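Local coordinates for cytochrome cL (Hyphomicrobium denitrificans, PDB 2D0W), which probably accepts electrons from methanol dehydrogenase through its heme during methanol oxidation in the periplasm, at residues A[119-131]-A[142-154]. Sequence-based numbering, arbitrary orientation.
Sequences IAWIRHIQKDDVA and KNFKPFDIKAWEA. With ZN (zinc ion), chain F.
Trp121 reaches Trp152 and Phe147 with the outer rim of its six-membered ring. Its CZ3 lies over one face of the Trp152 indole, 3.4 Å from CZ2, while CH2 comes within 3.6 Å of Phe147 CZ, the Phe147 ring turned nearly at right angles to it. With chi1 at 180° the far edge of this broad apolar plate is brought to the second segment. The Trp152 indole N-H is bound by Glu52 of helix 48-58, so a tryptophan suits the site both as flat surface and as donor. His124 packs its CD2 3.5 Å from Phe147 CD2 while ND1 is hydrogen-bonded to Glu43; a flat ring with a polar edge can do both. A water bridges His124 O and Lys145 O. The four rings form an aromatic cluster, through which the end of helix 112-124 packs against Trp152 of the C-terminal helix 149-161 and Phe147 in the loop leading into it. Helix 112-124 touches the heme through Ile122 and packs on helix 48-58, just ahead of the heme-binding Cys59 and Cys62, consistent with the C-terminal helix of a class I cytochrome c core. Ile125 sets CG2 squarely over the Phe147 face, a CH-pi contact 4.0 Å from the ring centroid. With an alanine here instead of Phe147, that methyl would probably lose its ring and a gap open between Trp121 and His124. Backbone then ties the segments: Gln126 O accepts from Phe147 N (2.9 Å), the donor tilted 26° from the carbonyl plane. The same oxygen lies at the edge of the Phe144 ring, near CZ, and Gln126 CB also touches that carbon. Lys127 lends its carbonyl oxygen, 3.7 Å from Pro146 CB, and turns its amine to a salt bridge with Asp128. At Val130 the branch at CB lets both methyls touch Phe144, CG2 lying 3.6 Å from CD2.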
ATOM      1  N   ILE A 119      -1.275  -1.383   1.154  1.00 10.56           N
ATOM      2  CA  ILE A 119      -0.843  -0.138   0.464  1.00 11.69           C
ATOM      3  C   ILE A 119      -1.255   1.093   1.345  1.00 10.93           C
ATOM      4  O   ILE A 119      -0.486   2.034   1.519  1.00 12.25           O
ATOM      5  CB  ILE A 119      -1.450  -0.101  -0.931  1.00 14.06           C
ATOM      6  CG1 ILE A 119      -0.733  -1.093  -1.853  1.00 13.25           C
ATOM      7  CG2 ILE A 119      -1.438   1.335  -1.553  1.00 14.32           C
ATOM      8  CD1 ILE A 119      -1.440  -1.379  -3.229  1.00 14.34           C
ATOM      9  N   ALA A 120      -2.441   1.069   1.939  1.00 10.62           N
ATOM     10  CA  ALA A 120      -2.875   2.172   2.829  1.00 10.11           C
ATOM     11  C   ALA A 120      -1.901   2.336   3.965  1.00  9.67           C
ATOM     12  O   ALA A 120      -1.599   3.461   4.377  1.00  9.70           O
ATOM     13  CB  ALA A 120      -4.282   1.928   3.398  1.00 11.11           C
ATOM     14  N   TRP A 121      -1.397   1.217   4.486  1.00 10.30           N
ATOM     15  CA  TRP A 121      -0.385   1.276   5.592  1.00 11.07           C
ATOM     16  C   TRP A 121       0.896   1.900   5.092  1.00 12.89           C
ATOM     17  O   TRP A 121       1.470   2.726   5.783  1.00 13.39           O
ATOM     18  CB  TRP A 121      -0.036  -0.107   6.184  1.00 11.24           C
ATOM     19  CG  TRP A 121       0.995  -0.054   7.294  1.00 15.02           C
ATOM     20  CD1 TRP A 121       2.251  -0.633   7.309  1.00 16.75           C
ATOM     21  CD2 TRP A 121       0.860   0.623   8.534  1.00 16.15           C
ATOM     22  NE1 TRP A 121       2.887  -0.364   8.501  1.00 16.59           N
ATOM     23  CE2 TRP A 121       2.052   0.410   9.269  1.00 17.86           C
ATOM     24  CE3 TRP A 121      -0.161   1.389   9.111  1.00 18.72           C
ATOM     25  CZ2 TRP A 121       2.255   0.957  10.555  1.00 18.63           C
ATOM     26  CZ3 TRP A 121       0.054   1.946  10.398  1.00 19.49           C
ATOM     27  CH2 TRP A 121       1.254   1.714  11.089  1.00 16.86           C
ATOM     28  N   ILE A 122       1.397   1.425   3.930  1.00 12.78           N
ATOM     29  CA  ILE A 122       2.593   2.005   3.334  1.00 13.20           C
ATOM     30  C   ILE A 122       2.474   3.522   3.140  1.00 12.64           C
ATOM     31  O   ILE A 122       3.410   4.261   3.432  1.00 14.08           O
ATOM     32  CB  ILE A 122       3.009   1.279   1.995  1.00 11.81           C
ATOM     33  CG1 ILE A 122       3.380  -0.189   2.286  1.00 11.58           C
ATOM     34  CG2 ILE A 122       4.132   2.076   1.271  1.00  9.79           C
ATOM     35  CD1 ILE A 122       3.455  -1.056   0.989  1.00 13.56           C
ATOM     36  N   ARG A 123       1.331   3.999   2.659  1.00 10.59           N
ATOM     37  CA  ARG A 123       1.121   5.457   2.541  1.00 12.21           C
ATOM     38  C   ARG A 123       1.143   6.122   3.909  1.00 10.45           C
ATOM     39  O   ARG A 123       1.679   7.245   4.060  1.00 12.51           O
ATOM     40  CB  ARG A 123      -0.189   5.798   1.817  1.00  9.46           C
ATOM     41  CG  ARG A 123      -0.303   5.186   0.368  1.00 13.14           C
ATOM     42  CD  ARG A 123       0.952   5.508  -0.401  1.00 11.86           C
ATOM     43  NE  ARG A 123       0.735   5.197  -1.803  1.00 13.92           N
ATOM     44  CZ  ARG A 123       1.675   5.145  -2.735  1.00 14.16           C
ATOM     45  NH1 ARG A 123       2.929   5.358  -2.438  1.00 12.95           N
ATOM     46  NH2 ARG A 123       1.323   4.857  -3.978  1.00 14.64           N
ATOM     47  N   HIS A 124       0.539   5.460   4.894  1.00  9.14           N
ATOM     48  CA  HIS A 124       0.403   6.068   6.263  1.00 11.35           C
ATOM     49  C   HIS A 124       1.726   6.333   7.029  1.00 10.54           C
ATOM     50  O   HIS A 124       1.801   7.258   7.858  1.00  9.60           O
ATOM     51  CB  HIS A 124      -0.516   5.219   7.158  1.00 11.25           C
ATOM     52  CG  HIS A 124      -0.918   5.918   8.429  1.00 12.36           C
ATOM     53  ND1 HIS A 124      -1.823   6.963   8.456  1.00 15.80           N
ATOM     54  CD2 HIS A 124      -0.552   5.708   9.712  1.00 14.55           C
ATOM     55  CE1 HIS A 124      -1.975   7.377   9.707  1.00 15.39           C
ATOM     56  NE2 HIS A 124      -1.204   6.637  10.485  1.00 14.60           N
ATOM     57  N   ILE A 125       2.718   5.476   6.779  1.00 11.75           N
ATOM     58  CA  ILE A 125       4.047   5.535   7.416  1.00 12.86           C
ATOM     59  C   ILE A 125       5.036   6.551   6.828  1.00 13.96           C
ATOM     60  O   ILE A 125       6.133   6.739   7.386  1.00 13.64           O
ATOM     61  CB  ILE A 125       4.728   4.091   7.522  1.00 14.08           C
ATOM     62  CG1 ILE A 125       4.944   3.409   6.156  1.00 15.36           C
ATOM     63  CG2 ILE A 125       3.945   3.161   8.497  1.00 13.46           C
ATOM     64  CD1 ILE A 125       5.446   1.938   6.284  1.00 12.77           C
ATOM     65  N   GLN A 126       4.627   7.204   5.727  1.00 14.81           N
ATOM     66  CA  GLN A 126       5.312   8.353   5.131  1.00 15.02           C
ATOM     67  C   GLN A 126       5.618   9.418   6.177  1.00 15.24           C
ATOM     68  O   GLN A 126       4.791   9.754   6.989  1.00 14.29           O
ATOM     69  CB  GLN A 126       4.445   8.975   4.031  1.00 15.88           C
ATOM     70  CG  GLN A 126       5.111  10.103   3.247  1.00 15.08           C
ATOM     71  CD  GLN A 126       6.415   9.676   2.559  1.00 15.38           C
ATOM     72  OE1 GLN A 126       7.341  10.482   2.420  1.00 15.61           O
ATOM     73  NE2 GLN A 126       6.484   8.427   2.110  1.00 11.93           N
ATOM     74  N   LYS A 127       6.846   9.913   6.157  1.00 16.94           N
ATOM     75  CA  LYS A 127       7.298  10.868   7.156  1.00 19.37           C
ATOM     76  C   LYS A 127       7.991  12.084   6.521  1.00 20.97           C
ATOM     77  O   LYS A 127       8.427  12.973   7.237  1.00 21.20           O
ATOM     78  CB  LYS A 127       8.196  10.154   8.201  1.00 20.16           C
ATOM     79  CG  LYS A 127       9.406   9.371   7.652  1.00 20.92           C
ATOM     80  CD  LYS A 127      10.601  10.284   7.294  1.00 25.37           C
ATOM     81  CE  LYS A 127      11.613   9.570   6.402  1.00 25.59           C
ATOM     82  NZ  LYS A 127      12.647  10.432   5.708  1.00 26.48           N
ATOM     83  N   ASP A 128       8.078  12.109   5.186  1.00 19.85           N
ATOM     84  CA  ASP A 128       8.551  13.266   4.420  1.00 20.59           C
ATOM     85  C   ASP A 128       7.361  14.120   3.986  1.00 20.84           C
ATOM     86  O   ASP A 128       6.208  13.690   4.115  1.00 22.39           O
ATOM     87  CB  ASP A 128       9.312  12.819   3.163  1.00 21.19           C
ATOM     88  CG  ASP A 128      10.717  12.289   3.461  1.00 23.76           C
ATOM     89  OD1 ASP A 128      11.196  12.389   4.608  1.00 25.59           O
ATOM     90  OD2 ASP A 128      11.349  11.745   2.519  1.00 25.02           O
ATOM     91  N   ASP A 129       7.628  15.316   3.452  1.00 20.81           N
ATOM     92  CA  ASP A 129       6.546  16.241   3.037  1.00 20.52           C
ATOM     93  C   ASP A 129       5.719  15.623   1.905  1.00 18.95           C
ATOM     94  O   ASP A 129       6.266  15.034   0.973  1.00 20.38           O
ATOM     95  CB  ASP A 129       7.094  17.621   2.605  1.00 24.34           C
ATOM     96  CG  ASP A 129       6.005  18.522   1.973  1.00 26.84           C
ATOM     97  OD1 ASP A 129       5.991  18.658   0.736  1.00 27.93           O
ATOM     98  OD2 ASP A 129       5.144  19.063   2.714  1.00 26.99           O
ATOM     99  N   VAL A 130       4.402  15.758   1.991  1.00 18.61           N
ATOM    100  CA  VAL A 130       3.486  15.193   0.996  1.00 19.94           C
ATOM    101  C   VAL A 130       2.767  16.197   0.059  1.00 22.31           C
ATOM    102  O   VAL A 130       1.810  15.835  -0.662  1.00 22.61           O
ATOM    103  CB  VAL A 130       2.435  14.360   1.685  1.00 20.16           C
ATOM    104  CG1 VAL A 130       3.107  13.098   2.244  1.00 20.29           C
ATOM    105  CG2 VAL A 130       1.735  15.213   2.847  1.00 19.61           C
ATOM    106  N   ALA A 131       3.221  17.436   0.026  1.00 23.42           N
ATOM    107  CA  ALA A 131       2.553  18.419  -0.865  1.00 25.53           C
ATOM    108  C   ALA A 131       2.583  17.974  -2.350  1.00 26.84           C
ATOM    109  O   ALA A 131       1.663  18.248  -3.118  1.00 26.91           O
ATOM    110  CB  ALA A 131       3.174  19.804  -0.671  1.00 25.62           C
ATOM    111  N   LYS A 142      -3.877  18.249   2.925  1.00 27.04           N
ATOM    112  CA  LYS A 142      -4.231  19.175   4.023  1.00 28.60           C
ATOM    113  C   LYS A 142      -4.271  18.566   5.430  1.00 28.69           C
ATOM    114  O   LYS A 142      -4.076  19.290   6.406  1.00 28.88           O
ATOM    115  CB  LYS A 142      -5.624  19.789   3.777  1.00 31.72           C
ATOM    116  CG  LYS A 142      -5.726  20.917   2.734  1.00 34.61           C
ATOM    117  CD  LYS A 142      -7.232  21.244   2.502  1.00 37.45           C
ATOM    118  CE  LYS A 142      -7.450  22.041   1.209  1.00 37.82           C
ATOM    119  NZ  LYS A 142      -8.911  22.263   0.902  1.00 38.38           N
ATOM    120  N   ASN A 143      -4.546  17.263   5.529  1.00 28.24           N
ATOM    121  CA  ASN A 143      -4.722  16.564   6.817  1.00 28.51           C
ATOM    122  C   ASN A 143      -3.577  15.599   7.212  1.00 26.51           C
ATOM    123  O   ASN A 143      -3.476  15.169   8.360  1.00 25.16           O
ATOM    124  CB  ASN A 143      -6.024  15.764   6.783  1.00 30.63           C
ATOM    125  CG  ASN A 143      -7.246  16.632   6.879  1.00 33.99           C
ATOM    126  OD1 ASN A 143      -7.398  17.423   7.823  1.00 36.88           O
ATOM    127  ND2 ASN A 143      -8.144  16.482   5.917  1.00 34.64           N
ATOM    128  N   PHE A 144      -2.741  15.244   6.241  1.00 24.68           N
ATOM    129  CA  PHE A 144      -1.683  14.269   6.452  1.00 22.99           C
ATOM    130  C   PHE A 144      -0.561  14.789   7.354  1.00 23.91           C
ATOM    131  O   PHE A 144       0.020  15.860   7.108  1.00 24.71           O
ATOM    132  CB  PHE A 144      -1.102  13.766   5.107  1.00 21.64           C
ATOM    133  CG  PHE A 144      -0.164  12.604   5.279  1.00 20.48           C
ATOM    134  CD1 PHE A 144      -0.661  11.300   5.343  1.00 22.34           C
ATOM    135  CD2 PHE A 144       1.195  12.817   5.498  1.00 20.76           C
ATOM    136  CE1 PHE A 144       0.204  10.206   5.545  1.00 22.34           C
ATOM    137  CE2 PHE A 144       2.063  11.741   5.695  1.00 20.69           C
ATOM    138  CZ  PHE A 144       1.577  10.438   5.733  1.00 21.64           C
ATOM    139  N   LYS A 145      -0.238  14.001   8.379  1.00 23.47           N
ATOM    140  CA  LYS A 145       0.878  14.312   9.296  1.00 25.05           C
ATOM    141  C   LYS A 145       1.962  13.231   9.186  1.00 23.50           C
ATOM    142  O   LYS A 145       1.632  12.062   9.042  1.00 25.95           O
ATOM    143  CB  LYS A 145       0.369  14.443  10.736  1.00 25.13           C
ATOM    144  CG  LYS A 145      -0.844  13.576  11.060  1.00 28.26           C
ATOM    145  CD  LYS A 145      -0.447  12.192  11.573  1.00 30.50           C
ATOM    146  CE  LYS A 145      -1.630  11.367  12.060  1.00 31.21           C
ATOM    147  NZ  LYS A 145      -2.572  11.033  10.940  1.00 32.99           N
ATOM    148  N   PRO A 146       3.254  13.617   9.270  1.00 22.99           N
ATOM    149  CA  PRO A 146       4.323  12.635   9.160  1.00 20.87           C
ATOM    150  C   PRO A 146       4.059  11.523  10.190  1.00 19.78           C
ATOM    151  O   PRO A 146       3.606  11.835  11.295  1.00 17.21           O
ATOM    152  CB  PRO A 146       5.588  13.437   9.546  1.00 22.13           C
ATOM    153  CG  PRO A 146       5.069  14.682  10.269  1.00 24.94           C
ATOM    154  CD  PRO A 146       3.781  14.981   9.520  1.00 23.30           C
ATOM    155  N   PHE A 147       4.326  10.250   9.840  1.00 17.78           N
ATOM    156  CA  PHE A 147       3.987   9.139  10.764  1.00 16.68           C
ATOM    157  C   PHE A 147       4.916   9.213  11.973  1.00 16.42           C
ATOM    158  O   PHE A 147       6.095   9.398  11.800  1.00 14.41           O
ATOM    159  CB  PHE A 147       4.136   7.787  10.068  1.00 15.75           C
ATOM    160  CG  PHE A 147       3.835   6.576  10.954  1.00 15.45           C
ATOM    161  CD1 PHE A 147       4.872   5.720  11.357  1.00 16.27           C
ATOM    162  CD2 PHE A 147       2.517   6.262  11.335  1.00 15.01           C
ATOM    163  CE1 PHE A 147       4.637   4.615  12.164  1.00 15.19           C
ATOM    164  CE2 PHE A 147       2.254   5.149  12.149  1.00 13.64           C
ATOM    165  CZ  PHE A 147       3.325   4.308  12.547  1.00 14.11           C
ATOM    166  N   ASP A 148       4.358   9.067  13.167  1.00 17.03           N
ATOM    167  CA  ASP A 148       5.096   8.983  14.419  1.00 19.15           C
ATOM    168  C   ASP A 148       4.763   7.685  15.102  1.00 17.65           C
ATOM    169  O   ASP A 148       3.669   7.547  15.655  1.00 16.26           O
ATOM    170  CB  ASP A 148       4.677  10.108  15.369  1.00 22.53           C
ATOM    171  CG  ASP A 148       5.475  10.088  16.665  1.00 25.82           C
ATOM    172  OD1 ASP A 148       6.428   9.254  16.805  1.00 26.32           O
ATOM    173  OD2 ASP A 148       5.165  10.911  17.537  1.00 29.98           O
ATOM    174  N   ILE A 149       5.695   6.737  15.073  1.00 18.21           N
ATOM    175  CA  ILE A 149       5.496   5.396  15.695  1.00 19.30           C
ATOM    176  C   ILE A 149       5.127   5.447  17.191  1.00 19.99           C
ATOM    177  O   ILE A 149       4.374   4.598  17.678  1.00 18.81           O
ATOM    178  CB  ILE A 149       6.735   4.500  15.506  1.00 17.82           C
ATOM    179  CG1 ILE A 149       6.523   3.075  16.111  1.00 18.79           C
ATOM    180  CG2 ILE A 149       7.924   5.149  16.092  1.00 17.48           C
ATOM    181  CD1 ILE A 149       5.514   2.164  15.346  1.00 20.00           C
ATOM    182  N   LYS A 150       5.663   6.441  17.896  1.00 21.00           N
ATOM    183  CA  LYS A 150       5.388   6.657  19.320  1.00 23.00           C
ATOM    184  C   LYS A 150       3.921   6.925  19.593  1.00 21.87           C
ATOM    185  O   LYS A 150       3.310   6.223  20.421  1.00 22.94           O
ATOM    186  CB  LYS A 150       6.235   7.789  19.873  1.00 26.14           C
ATOM    187  CG  LYS A 150       7.738   7.496  19.871  1.00 29.32           C
ATOM    188  CD  LYS A 150       8.527   8.739  20.391  1.00 33.78           C
ATOM    189  CE  LYS A 150       8.311   9.975  19.467  1.00 35.40           C
ATOM    190  NZ  LYS A 150       9.324  11.049  19.731  1.00 36.70           N
ATOM    191  N   ALA A 151       3.352   7.879  18.857  1.00 19.94           N
ATOM    192  CA  ALA A 151       1.921   8.170  18.892  1.00 20.23           C
ATOM    193  C   ALA A 151       1.061   7.003  18.452  1.00 20.14           C
ATOM    194  O   ALA A 151       0.013   6.776  19.039  1.00 20.00           O
ATOM    195  CB  ALA A 151       1.581   9.396  18.022  1.00 17.41           C
ATOM    196  N   TRP A 152       1.508   6.294  17.410  1.00 18.50           N
ATOM    197  CA  TRP A 152       0.844   5.111  16.898  1.00 19.22           C
ATOM    198  C   TRP A 152       0.743   4.008  17.954  1.00 19.05           C
ATOM    199  O   TRP A 152      -0.304   3.363  18.096  1.00 17.59           O
ATOM    200  CB  TRP A 152       1.606   4.556  15.683  1.00 18.51           C
ATOM    201  CG  TRP A 152       0.941   3.243  15.105  1.00 19.92           C
ATOM    202  CD1 TRP A 152       1.400   1.938  15.234  1.00 20.89           C
ATOM    203  CD2 TRP A 152      -0.290   3.152  14.352  1.00 19.91           C
ATOM    204  NE1 TRP A 152       0.533   1.068  14.604  1.00 18.20           N
ATOM    205  CE2 TRP A 152      -0.505   1.781  14.059  1.00 19.14           C
ATOM    206  CE3 TRP A 152      -1.216   4.091  13.889  1.00 19.39           C
ATOM    207  CZ2 TRP A 152      -1.616   1.337  13.322  1.00 21.76           C
ATOM    208  CZ3 TRP A 152      -2.326   3.652  13.159  1.00 19.91           C
ATOM    209  CH2 TRP A 152      -2.513   2.278  12.879  1.00 21.09           C
ATOM    210  N   GLU A 153       1.860   3.750  18.627  1.00 21.10           N
ATOM    211  CA  GLU A 153       1.926   2.737  19.687  1.00 22.53           C
ATOM    212  C   GLU A 153       1.150   3.144  20.947  1.00 24.14           C
ATOM    213  O   GLU A 153       0.665   2.280  21.661  1.00 23.96           O
ATOM    214  CB  GLU A 153       3.369   2.435  20.094  1.00 22.67           C
ATOM    215  CG  GLU A 153       4.359   1.942  18.986  1.00 23.90           C
ATOM    216  CD  GLU A 153       4.069   0.538  18.432  1.00 26.48           C
ATOM    217  OE1 GLU A 153       5.004  -0.071  17.824  1.00 29.89           O
ATOM    218  OE2 GLU A 153       2.932   0.037  18.555  1.00 23.43           O
ATOM    219  N   ALA A 154       1.076   4.446  21.223  1.00 25.46           N
ATOM    220  CA  ALA A 154       0.386   4.958  22.414  1.00 27.55           C
ATOM    221  C   ALA A 154      -1.129   5.115  22.251  1.00 28.26           C
ATOM    222  O   ALA A 154      -1.893   4.815  23.172  1.00 29.82           O
ATOM    223  CB  ALA A 154       1.000   6.281  22.839  1.00 27.54           C
TER
HETATM  224 ZN    ZN F1220       4.315  -1.888  16.698  1.00 42.55          ZN
HETATM  225  O   HOH W   1       0.689   9.387   8.968  1.00 13.26           O
HETATM  226  O   HOH W   2       6.004  -2.330  14.872  1.00 26.40           O